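Local structure of alpha-1,3-glucanase (Bacillus circulans, 5ZRU) at residues 410-415 and 449-454; 152-157 and 171-176; 208-213 and 233-238. The protein is a family GH87 glycoside hydrolase that cleaves alpha-1,3-glucan, and this chain is its catalytic unit, one piece of a longer multidomain enzyme. One frame throughout, in Å; residues are numbered along the deposited sequence.

Contact 1 (410-415 and 449-454); sequences IAFFGG and TGIVFS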
# COMPACT_ATOMS: atom_id res chain seq x y z
N ILE A 410 6.17 -6.58 -0.35
CA ILE A 410 5.62 -7.77 -1.00
C ILE A 410 5.94 -8.97 -0.12
O ILE A 410 7.06 -9.10 0.37
CB ILE A 410 6.21 -7.98 -2.41
CG1 ILE A 410 5.84 -6.81 -3.32
CG2 ILE A 410 5.76 -9.33 -2.99
CD1 ILE A 410 6.38 -6.94 -4.74
N ALA A 411 4.95 -9.86 0.06
CA ALA A 411 5.16 -11.03 0.90
C ALA A 411 4.46 -12.26 0.33
O ALA A 411 3.32 -12.17 -0.14
CB ALA A 411 4.66 -10.79 2.33
N PHE A 412 5.14 -13.41 0.40
CA PHE A 412 4.52 -14.70 0.10
C PHE A 412 4.67 -15.58 1.33
O PHE A 412 5.76 -15.68 1.90
CB PHE A 412 5.14 -15.40 -1.12
CG PHE A 412 5.00 -14.65 -2.43
CD1 PHE A 412 3.80 -14.07 -2.80
CD2 PHE A 412 6.09 -14.54 -3.29
CE1 PHE A 412 3.67 -13.39 -4.00
CE2 PHE A 412 5.98 -13.86 -4.51
CZ PHE A 412 4.77 -13.28 -4.86
N PHE A 413 3.58 -16.24 1.73
CA PHE A 413 3.58 -17.06 2.93
C PHE A 413 3.33 -18.54 2.68
O PHE A 413 3.39 -19.33 3.63
CB PHE A 413 2.55 -16.51 3.92
CG PHE A 413 2.83 -15.08 4.31
CD1 PHE A 413 4.02 -14.76 4.93
CD2 PHE A 413 1.92 -14.07 4.03
CE1 PHE A 413 4.32 -13.44 5.27
CE2 PHE A 413 2.21 -12.75 4.38
CZ PHE A 413 3.40 -12.44 5.00
N GLY A 414 3.08 -18.95 1.44
CA GLY A 414 2.89 -20.35 1.16
C GLY A 414 2.37 -20.54 -0.25
O GLY A 414 2.27 -19.58 -1.03
N GLY A 415 2.04 -21.79 -0.56
CA GLY A 415 1.55 -22.14 -1.88
C GLY A 415 2.63 -22.38 -2.92
O GLY A 415 3.75 -22.78 -2.57
N THR A 449 6.48 -25.48 -6.58
CA THR A 449 7.29 -25.81 -7.75
C THR A 449 8.27 -24.70 -8.10
O THR A 449 9.20 -24.93 -8.88
CB THR A 449 6.38 -26.08 -8.96
OG1 THR A 449 5.63 -24.90 -9.27
CG2 THR A 449 5.42 -27.23 -8.64
N GLY A 450 8.07 -23.50 -7.56
CA GLY A 450 9.01 -22.43 -7.75
C GLY A 450 8.34 -21.07 -7.66
O GLY A 450 7.29 -20.85 -8.25
N ILE A 451 8.96 -20.16 -6.91
CA ILE A 451 8.53 -18.78 -6.77
C ILE A 451 9.64 -17.89 -7.31
O ILE A 451 10.82 -18.19 -7.12
CB ILE A 451 8.20 -18.47 -5.29
CG1 ILE A 451 6.85 -19.08 -4.91
CG2 ILE A 451 8.28 -16.96 -4.98
CD1 ILE A 451 6.58 -19.08 -3.39
N VAL A 452 9.27 -16.81 -8.00
CA VAL A 452 10.24 -15.96 -8.68
C VAL A 452 10.04 -14.51 -8.26
O VAL A 452 8.91 -14.00 -8.28
CB VAL A 452 10.12 -16.08 -10.21
CG1 VAL A 452 10.98 -15.02 -10.89
CG2 VAL A 452 10.53 -17.47 -10.66
N PHE A 453 11.14 -13.83 -7.91
CA PHE A 453 11.21 -12.38 -7.81
C PHE A 453 12.20 -11.90 -8.86
O PHE A 453 13.31 -12.43 -8.96
CB PHE A 453 11.69 -11.91 -6.43
CG PHE A 453 10.77 -12.30 -5.30
CD1 PHE A 453 10.90 -13.53 -4.67
CD2 PHE A 453 9.80 -11.42 -4.86
CE1 PHE A 453 10.07 -13.88 -3.62
CE2 PHE A 453 8.95 -11.77 -3.81
CZ PHE A 453 9.09 -13.00 -3.19
N SER A 454 11.82 -10.89 -9.65
CA SER A 454 12.76 -10.45 -10.66
C SER A 454 12.56 -8.99 -11.00
O SER A 454 11.50 -8.40 -10.74
CB SER A 454 12.66 -11.28 -11.95
OG SER A 454 11.58 -10.82 -12.74
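Phe412 packs against Ile451 and Phe453, and all three are buried. At chi1 -63° the ring of Phe412 stands beside its own backbone N. CB and CG make no close contact with the facing segment. The CD2-CE2 bond of the ring does the touching. CD2 lies 3.4 Å from Phe453 CZ and 3.7 Å from Ile451 CG2. The next atom, CE2, is 3.5 Å from Phe453 CZ and 3.9 Å from Ile451 CG2. The two rings meet obliquely, with centroids 5.2 Å apart and planes at 36°. Ile410 adds its CG2 methyl at the edge of the Phe453 ring, 4.1 Å from CE2. The contact is wholly apolar. The touching parts run 166° apart, as on facing walls of the parallel beta-helix of the catalytic domain. Phe453 continues the packing onto the nearly parallel ring of Phe489, and Phe412 also meets the ring of His418. Strand 411-412 lies between strands 378-381 and 435-437, while strand 451-459 pairs with 419-421, 424-426 and 487-495. Ala420 of strand 419-421 touches Ile410, Phe412 and Phe453.

Contact 2 (152-157 and 171-176); sequences DTIRIQ and LEIEAV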
# COMPACT_ATOMS: atom_id res chain seq x y z
N ASP A 152 4.05 27.77 -13.59
CA ASP A 152 3.21 28.12 -12.46
C ASP A 152 3.92 27.75 -11.16
O ASP A 152 4.68 26.79 -11.11
CB ASP A 152 1.86 27.39 -12.51
CG ASP A 152 0.89 27.99 -13.51
OD1 ASP A 152 1.13 29.13 -14.00
OD2 ASP A 152 -0.11 27.32 -13.81
N THR A 153 3.66 28.52 -10.11
CA THR A 153 4.12 28.15 -8.78
C THR A 153 2.91 27.75 -7.96
O THR A 153 1.90 28.46 -7.94
CB THR A 153 4.86 29.30 -8.10
OG1 THR A 153 3.99 30.43 -7.98
CG2 THR A 153 6.09 29.68 -8.92
N ILE A 154 2.99 26.59 -7.31
CA ILE A 154 1.95 26.16 -6.38
C ILE A 154 2.58 26.14 -5.00
O ILE A 154 3.66 25.56 -4.79
CB ILE A 154 1.34 24.80 -6.78
CG1 ILE A 154 0.32 24.34 -5.72
CG2 ILE A 154 2.45 23.78 -7.05
CD1 ILE A 154 -0.59 23.18 -6.18
N ARG A 155 1.94 26.85 -4.07
CA ARG A 155 2.45 27.02 -2.72
C ARG A 155 1.47 26.38 -1.75
O ARG A 155 0.26 26.60 -1.87
CB ARG A 155 2.64 28.50 -2.37
CG ARG A 155 2.97 28.74 -0.91
CD ARG A 155 3.05 30.22 -0.57
NE ARG A 155 4.11 30.89 -1.30
CZ ARG A 155 4.66 32.05 -0.93
NH1 ARG A 155 4.24 32.65 0.18
NH2 ARG A 155 5.61 32.59 -1.66
N ILE A 156 1.99 25.59 -0.82
CA ILE A 156 1.24 25.07 0.31
C ILE A 156 1.66 25.87 1.54
O ILE A 156 2.83 25.88 1.90
CB ILE A 156 1.51 23.57 0.53
CG1 ILE A 156 1.32 22.76 -0.77
CG2 ILE A 156 0.63 23.04 1.66
CD1 ILE A 156 -0.05 22.92 -1.42
N GLN A 157 0.71 26.54 2.19
CA GLN A 157 1.06 27.48 3.24
C GLN A 157 0.16 27.30 4.46
O GLN A 157 -1.05 27.14 4.33
CB GLN A 157 0.98 28.93 2.71
CG GLN A 157 1.27 30.00 3.77
CD GLN A 157 1.47 31.37 3.16
OE1 GLN A 157 2.15 31.52 2.15
NE2 GLN A 157 0.87 32.39 3.78
N LEU A 171 3.95 16.75 -3.39
CA LEU A 171 2.75 16.78 -4.21
C LEU A 171 2.94 15.86 -5.41
O LEU A 171 4.05 15.70 -5.92
CB LEU A 171 2.45 18.20 -4.72
CG LEU A 171 2.35 19.32 -3.68
CD1 LEU A 171 2.03 20.66 -4.38
CD2 LEU A 171 1.30 18.98 -2.65
N GLU A 172 1.84 15.27 -5.86
CA GLU A 172 1.78 14.58 -7.14
C GLU A 172 0.70 15.26 -7.98
O GLU A 172 -0.40 15.52 -7.48
CB GLU A 172 1.52 13.08 -6.96
CG GLU A 172 2.77 12.35 -6.50
CD GLU A 172 2.54 10.90 -6.09
OE1 GLU A 172 1.38 10.51 -5.85
OE2 GLU A 172 3.54 10.15 -6.01
N ILE A 173 1.03 15.60 -9.22
CA ILE A 173 0.19 16.49 -10.02
C ILE A 173 -0.06 15.83 -11.36
O ILE A 173 0.88 15.32 -11.99
CB ILE A 173 0.85 17.88 -10.19
CG1 ILE A 173 1.07 18.53 -8.83
CG2 ILE A 173 -0.02 18.79 -11.05
CD1 ILE A 173 1.76 19.90 -8.89
N GLU A 174 -1.31 15.82 -11.80
CA GLU A 174 -1.69 15.12 -13.02
C GLU A 174 -2.83 15.85 -13.70
O GLU A 174 -3.61 16.55 -13.05
CB GLU A 174 -2.10 13.67 -12.72
CG GLU A 174 -3.35 13.56 -11.87
CD GLU A 174 -3.50 12.18 -11.28
OE1 GLU A 174 -2.91 11.93 -10.20
OE2 GLU A 174 -4.20 11.34 -11.89
N ALA A 175 -2.93 15.68 -15.02
CA ALA A 175 -4.08 16.18 -15.75
C ALA A 175 -5.26 15.24 -15.50
O ALA A 175 -5.12 14.02 -15.52
CB ALA A 175 -3.78 16.27 -17.24
N VAL A 176 -6.43 15.82 -15.24
CA VAL A 176 -7.62 15.05 -14.91
C VAL A 176 -8.49 14.94 -16.16
O VAL A 176 -8.91 15.98 -16.69
CB VAL A 176 -8.41 15.70 -13.77
CG1 VAL A 176 -9.75 15.00 -13.60
CG2 VAL A 176 -7.60 15.67 -12.48
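Ile154 and Leu171 meet end to end because of how each side chain leaves its strand. In Ile154 the CG1 branch runs opposite the backbone N (chi1 177°) and carries CD1 across the gap, while CG2 sits between N and the carbonyl carbon. Leu171 has its CG opposite the carbonyl carbon. Its CD1 methyl then reaches both branches of the isoleucine, 4.1 Å from Ile154 CD1 and 4.1 Å from Ile154 CG2. The other methyl of Leu171, CD2, turns to Ile156 and lies 4.2 Å from its CG1. Ile173 CD1 comes to the same CG2 methyl of Ile154, at 4.3 Å. These are loose van der Waals contacts between branched aliphatic chains.

The two strands belong to different antiparallel sheets of the N-terminal catalytic region D1, a beta-sandwich consistent with its galactose-binding-domain-like clan. Their axes pass 10.9 Å apart at 142°, and the aliphatic side chains pack in the gap. Met79 of strand 76-82 touches both Leu171 and Ile156, and Val98 of strand 93-100 touches Ile154 and Ile156.

The sides of the strands turned away from this contact carry polar residues. Arg155 NH1 gives a nearly straight bond (171°) of 3.1 Å to Gln157 OE1, which lies in the guanidinium plane. On the other sheet, Glu172 and Glu174 are buried against the beta-helix region D2, where they form salt bridges with Arg371 and Arg345.

Contact 3 (208-213 and 233-238); sequences AAVNAA and WKIGSV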
# COMPACT_ATOMS: atom_id res chain seq x y z
N ALA A 208 -30.79 -0.88 -4.30
CA ALA A 208 -31.83 -1.03 -5.31
C ALA A 208 -31.23 -1.06 -6.71
O ALA A 208 -31.68 -1.82 -7.57
CB ALA A 208 -32.84 0.11 -5.18
N ALA A 209 -30.22 -0.22 -6.95
CA ALA A 209 -29.59 -0.17 -8.27
C ALA A 209 -28.88 -1.48 -8.60
O ALA A 209 -28.89 -1.93 -9.75
CB ALA A 209 -28.62 1.01 -8.33
N VAL A 210 -28.24 -2.10 -7.60
CA VAL A 210 -27.62 -3.40 -7.81
C VAL A 210 -28.67 -4.42 -8.25
O VAL A 210 -28.48 -5.15 -9.23
CB VAL A 210 -26.89 -3.87 -6.54
CG1 VAL A 210 -26.49 -5.34 -6.68
CG2 VAL A 210 -25.66 -3.01 -6.29
N ASN A 211 -29.80 -4.50 -7.53
CA ASN A 211 -30.84 -5.45 -7.90
C ASN A 211 -31.34 -5.20 -9.32
O ASN A 211 -31.57 -6.15 -10.08
CB ASN A 211 -32.01 -5.37 -6.92
CG ASN A 211 -31.66 -5.92 -5.55
OD1 ASN A 211 -30.71 -6.70 -5.40
ND2 ASN A 211 -32.43 -5.53 -4.54
N ALA A 212 -31.52 -3.93 -9.70
CA ALA A 212 -32.02 -3.65 -11.04
C ALA A 212 -30.99 -3.99 -12.10
O ALA A 212 -31.35 -4.48 -13.18
CB ALA A 212 -32.43 -2.19 -11.15
N ALA A 213 -29.71 -3.72 -11.82
CA ALA A 213 -28.65 -4.07 -12.75
C ALA A 213 -28.59 -5.58 -12.96
O ALA A 213 -28.49 -6.05 -14.09
CB ALA A 213 -27.30 -3.55 -12.24
N TRP A 233 -21.47 -1.93 1.99
CA TRP A 233 -22.20 -2.16 0.75
C TRP A 233 -22.05 -3.64 0.39
O TRP A 233 -20.97 -4.08 -0.01
CB TRP A 233 -21.68 -1.26 -0.37
CG TRP A 233 -22.49 -1.32 -1.65
CD1 TRP A 233 -23.71 -1.92 -1.82
CD2 TRP A 233 -22.11 -0.81 -2.93
NE1 TRP A 233 -24.12 -1.79 -3.13
CE2 TRP A 233 -23.15 -1.11 -3.83
CE3 TRP A 233 -21.00 -0.10 -3.40
CZ2 TRP A 233 -23.12 -0.74 -5.17
CZ3 TRP A 233 -20.95 0.27 -4.73
CH2 TRP A 233 -22.01 -0.05 -5.61
N LYS A 234 -23.14 -4.41 0.54
CA LYS A 234 -23.12 -5.84 0.27
C LYS A 234 -23.71 -6.08 -1.11
O LYS A 234 -24.89 -5.81 -1.35
CB LYS A 234 -23.89 -6.61 1.34
CG LYS A 234 -23.28 -6.44 2.71
CD LYS A 234 -24.09 -7.11 3.80
CE LYS A 234 -23.44 -6.85 5.17
NZ LYS A 234 -23.94 -7.79 6.22
N ILE A 235 -22.88 -6.58 -2.02
CA ILE A 235 -23.24 -6.73 -3.42
C ILE A 235 -23.47 -8.22 -3.64
O ILE A 235 -22.52 -8.99 -3.84
CB ILE A 235 -22.15 -6.16 -4.34
CG1 ILE A 235 -21.99 -4.66 -4.04
CG2 ILE A 235 -22.49 -6.40 -5.81
CD1 ILE A 235 -20.88 -3.97 -4.86
N GLY A 236 -24.75 -8.62 -3.60
CA GLY A 236 -25.12 -10.02 -3.52
C GLY A 236 -25.13 -10.50 -2.08
O GLY A 236 -24.71 -9.81 -1.15
N SER A 237 -25.60 -11.73 -1.90
CA SER A 237 -25.63 -12.36 -0.58
C SER A 237 -25.12 -13.78 -0.70
O SER A 237 -25.05 -14.34 -1.80
CB SER A 237 -27.04 -12.36 0.03
OG SER A 237 -27.87 -13.29 -0.66
N VAL A 238 -24.75 -14.37 0.44
CA VAL A 238 -24.29 -15.76 0.41
C VAL A 238 -25.38 -16.67 -0.13
O VAL A 238 -25.12 -17.56 -0.95
CB VAL A 238 -23.82 -16.20 1.81
CG1 VAL A 238 -23.56 -17.71 1.83
CG2 VAL A 238 -22.55 -15.45 2.20
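Val210 of helix 203-216 packs against Trp233 and Ile235 of strand 233-235. Just before it in the helix, Ala208 O accepts the hydrogen bond of Ala212 N at 3.0 Å, one turn on. Ala209 O accepts that of Ala213 N at 2.9 Å. These bonds belong to the helix itself, and the two alanines do not touch segment 233-238.

Val210 makes the whole contact from the helix side. Its chi1 of 169° places CG1 opposite the backbone N and CG2 opposite the carbonyl carbon, so the two methyls part toward different partners. CG2 comes in at the edge of the indole, near its plane, 3.6 Å from Trp233 CZ2 and 3.7 Å from Trp233 NE1. CG1 lies 4.2 Å from Ile235 CG2. The indole is covered on one face by Ile235, two residues on in the same strand, with Ile235 CD1 3.7 Å above the centre of the ring. Valine and isoleucine thus meet the same ring at its edge and over its face. Phe206, earlier on the helix, forms an edge-to-face pair with Trp233.

The helix lies at the N-terminal end of the parallel beta-helix region D2, consistent with the capping helix of pectate-lyase-like folds. Strand 233-235 pairs with 269-273 and lies near the start of one face of that beta-helix.

The residues after Val210, from Asn211 to Ala213, make no contact with 233-238. Ala213 is buried all the same. It packs on Leu220 of strand 220-222, which also touches Val210.

The touching residues of all three contacts are buried and apolar, but they lie in different places. Contacts 1 and 3 both belong to the beta-helix and involve strands from the same set of parallel strands. Contact 1 spans its interior between facing walls, whereas contact 3 lies at its N-terminal end, where a helix probably caps it. Their centres are 36 Å apart. Contact 2 lies on the other side of the chain's centre from contact 1, inside the D1 sandwich, and joins two antiparallel sheets. Its chemistry is purely aliphatic. Contact 1 pairs aromatic rings, and contact 3 sets a valine against an indole edge and an isoleucine. None touches another.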